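Local coordinates for protein putative aminooxidase (Propionibacterium acnes, PDB 2BA9) that isomerises polyunsaturated fatty acids, producing conjugated linoleic acid, with a bound flavin-adenine dinucleotide, at residues L182-F187 / M403-F408. Sequence-based numbering, arbitrary orientation.
Sequences LKYLDF and MSFGNF. With NA (sodium ion), chain B; FAD (flavin-adenine dinucleotide), chain D.
Tyr184 and Phe405 form the tight part of this buried contact. CB of Tyr184 sits over one face of the Phe405 ring, toward its rim, as a CH-pi contact 3.6 Å from the ring centroid, and reaches CE2 of Phe405 at 3.3 Å. With its CG anti to the backbone N (chi1 160°), Tyr184 sends its ring outward past the Phe405 rim at CE2 and CZ. The two planes lie 27° apart, but the rings are too displaced for a true stack, their centroids 5.2 Å apart. Leu185 CG lies over one face of the Tyr184 ring, whose OH is hydrogen-bonded to Pro164 O. Asn407 touches more lightly: its ND2 meets Tyr184 CD1 at 3.6 Å, amide and ring nearly perpendicular, while OD1 caps Glu410 N at the start of helix 408-423. The looser side is hydrated. There Lys183 O binds a sodium ion at 2.5 Å together with three waters and Glu410; one of these waters also donates to Tyr184 O, another to Asp186 OD2. At the far end Phe408 N donates to FAD O2 (3.0 Å, 158°), an amide-to-flavin bond at a helix N-terminus characteristic of the FAD site in flavin-containing amine oxidoreductases.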
# COMPACT_ATOMS: atom_id res chain seq x y z
N LEU A 182 -3.80 11.07 5.32
CA LEU A 182 -4.12 12.23 4.49
C LEU A 182 -3.23 12.39 3.24
O LEU A 182 -3.59 13.14 2.32
CB LEU A 182 -4.15 13.48 5.36
CG LEU A 182 -5.32 13.47 6.37
CD1 LEU A 182 -5.15 14.50 7.48
CD2 LEU A 182 -6.65 13.70 5.62
N LYS A 183 -2.11 11.67 3.21
CA LYS A 183 -1.28 11.56 1.99
C LYS A 183 -1.88 10.57 0.99
O LYS A 183 -1.75 10.76 -0.22
CB LYS A 183 0.17 11.18 2.34
CG LYS A 183 0.95 12.36 2.92
CD LYS A 183 2.41 12.04 3.26
CE LYS A 183 3.04 13.19 4.02
NZ LYS A 183 3.00 14.50 3.27
N TYR A 184 -2.53 9.52 1.49
CA TYR A 184 -3.36 8.62 0.67
C TYR A 184 -4.74 9.23 0.43
O TYR A 184 -5.06 9.67 -0.69
CB TYR A 184 -3.44 7.24 1.35
CG TYR A 184 -4.60 6.33 0.95
CD1 TYR A 184 -5.12 6.34 -0.34
CD2 TYR A 184 -5.14 5.44 1.87
CE1 TYR A 184 -6.16 5.53 -0.69
CE2 TYR A 184 -6.18 4.60 1.53
CZ TYR A 184 -6.69 4.64 0.24
OH TYR A 184 -7.73 3.82 -0.13
N LEU A 185 -5.54 9.28 1.48
CA LEU A 185 -6.87 9.89 1.38
C LEU A 185 -6.79 11.38 1.61
O LEU A 185 -7.26 11.91 2.62
CB LEU A 185 -7.86 9.23 2.34
CG LEU A 185 -8.27 7.79 1.99
CD1 LEU A 185 -8.94 7.15 3.19
CD2 LEU A 185 -9.20 7.74 0.79
N ASP A 186 -6.16 12.08 0.67
CA ASP A 186 -6.23 13.52 0.66
C ASP A 186 -7.65 13.89 0.25
O ASP A 186 -8.43 13.01 -0.16
CB ASP A 186 -5.16 14.18 -0.22
CG ASP A 186 -5.22 13.77 -1.68
OD1 ASP A 186 -6.05 12.93 -2.09
OD2 ASP A 186 -4.37 14.29 -2.44
N PHE A 187 -8.03 15.14 0.40
CA PHE A 187 -9.44 15.46 0.26
C PHE A 187 -9.99 15.05 -1.12
O PHE A 187 -11.09 14.54 -1.22
CB PHE A 187 -9.72 16.94 0.54
CG PHE A 187 -11.17 17.24 0.73
CD1 PHE A 187 -11.77 17.07 1.97
CD2 PHE A 187 -11.95 17.65 -0.34
CE1 PHE A 187 -13.12 17.33 2.15
CE2 PHE A 187 -13.29 17.92 -0.17
CZ PHE A 187 -13.88 17.75 1.07
N MET A 403 8.83 4.97 2.96
CA MET A 403 9.21 6.39 2.73
C MET A 403 8.08 7.28 2.20
O MET A 403 8.24 8.52 2.11
CB MET A 403 10.39 6.49 1.75
CG MET A 403 11.66 5.78 2.18
SD MET A 403 12.18 6.08 3.90
CE MET A 403 12.38 7.86 3.88
N SER A 404 6.96 6.66 1.85
CA SER A 404 5.82 7.35 1.26
C SER A 404 4.55 6.82 1.92
O SER A 404 4.16 7.28 3.00
CB SER A 404 5.80 7.15 -0.27
OG SER A 404 5.80 5.77 -0.64
N PHE A 405 3.90 5.85 1.28
CA PHE A 405 2.71 5.24 1.83
C PHE A 405 2.52 3.91 1.13
O PHE A 405 3.01 3.73 0.02
CB PHE A 405 1.50 6.15 1.62
CG PHE A 405 0.23 5.57 2.15
CD1 PHE A 405 -0.03 5.59 3.52
CD2 PHE A 405 -0.69 4.99 1.30
CE1 PHE A 405 -1.20 5.04 4.02
CE2 PHE A 405 -1.86 4.42 1.79
CZ PHE A 405 -2.12 4.46 3.15
N GLY A 406 1.81 3.00 1.79
CA GLY A 406 1.53 1.69 1.24
C GLY A 406 0.49 1.66 0.12
O GLY A 406 -0.44 0.86 0.19
N ASN A 407 0.64 2.51 -0.90
CA ASN A 407 -0.15 2.37 -2.15
C ASN A 407 0.73 2.54 -3.38
O ASN A 407 1.85 3.05 -3.29
CB ASN A 407 -1.46 3.19 -2.13
CG ASN A 407 -1.39 4.60 -2.79
OD1 ASN A 407 -0.62 4.88 -3.71
ND2 ASN A 407 -2.30 5.46 -2.33
N PHE A 408 0.25 2.03 -4.52
CA PHE A 408 1.14 1.87 -5.68
C PHE A 408 1.38 3.17 -6.45
O PHE A 408 2.40 3.32 -7.11
CB PHE A 408 0.78 0.66 -6.57
CG PHE A 408 -0.60 0.71 -7.20
CD1 PHE A 408 -0.85 1.46 -8.35
CD2 PHE A 408 -1.62 -0.09 -6.71
CE1 PHE A 408 -2.10 1.45 -8.96
CE2 PHE A 408 -2.88 -0.08 -7.30
CZ PHE A 408 -3.12 0.70 -8.42
NA NA B . -1.17 11.65 -2.49
PA FAD D . 5.73 -4.43 -2.94
O1A FAD D . 4.51 -4.29 -3.80
O2A FAD D . 5.58 -5.23 -1.66
O5B FAD D . 6.87 -5.17 -3.80
C5B FAD D . 8.12 -5.36 -3.19
C4B FAD D . 8.98 -6.27 -4.04
O4B FAD D . 10.25 -6.41 -3.42
C3B FAD D . 8.36 -7.66 -4.19
O3B FAD D . 8.27 -8.00 -5.56
C2B FAD D . 9.29 -8.56 -3.41
O2B FAD D . 9.29 -9.91 -3.87
C1B FAD D . 10.61 -7.77 -3.48
N9A FAD D . 11.50 -8.16 -2.38
C8A FAD D . 11.22 -8.17 -1.03
N7A FAD D . 12.32 -8.63 -0.36
C5A FAD D . 13.29 -8.91 -1.26
C6A FAD D . 14.60 -9.42 -1.15
N6A FAD D . 15.24 -9.35 0.07
N1A FAD D . 15.37 -9.56 -2.30
C2A FAD D . 14.84 -9.28 -3.56
N3A FAD D . 13.55 -8.79 -3.66
C4A FAD D . 12.78 -8.62 -2.54
N1 FAD D . -2.53 0.04 -3.57
C2 FAD D . -3.27 1.04 -4.17
O2 FAD D . -2.71 1.99 -4.70
N3 FAD D . -4.65 0.98 -4.14
C4 FAD D . -5.29 -0.09 -3.54
O4 FAD D . -6.53 -0.13 -3.55
C4X FAD D . -4.53 -1.11 -2.95
N5 FAD D . -5.13 -2.19 -2.32
C5X FAD D . -4.40 -3.27 -1.88
C6 FAD D . -5.04 -4.41 -1.38
C7 FAD D . -4.29 -5.51 -0.97
C7M FAD D . -5.02 -6.72 -0.45
C8 FAD D . -2.90 -5.47 -1.05
C8M FAD D . -2.05 -6.63 -0.63
C9 FAD D . -2.27 -4.33 -1.55
C9A FAD D . -3.01 -3.22 -1.96
N10 FAD D . -2.39 -2.05 -2.44
C10 FAD D . -3.14 -1.04 -2.99
C1' FAD D . -0.98 -1.72 -2.07
C2' FAD D . -0.03 -1.91 -3.24
O2' FAD D . -0.21 -3.16 -3.89
C3' FAD D . 1.39 -1.77 -2.70
O3' FAD D . 1.49 -0.57 -1.93
C4' FAD D . 2.41 -1.79 -3.83
O4' FAD D . 2.50 -3.08 -4.41
C5' FAD D . 3.75 -1.33 -3.27
O5' FAD D . 4.77 -1.62 -4.18
P FAD D . 6.30 -1.76 -3.66
O1P FAD D . 7.21 -2.14 -4.81
O2P FAD D . 6.68 -0.47 -3.02
O3P FAD D . 6.31 -2.97 -2.61
O HOH W 1 -3.32 10.74 -2.66
O HOH W 2 -2.07 13.43 -1.76
O HOH W 3 0.98 12.20 -1.55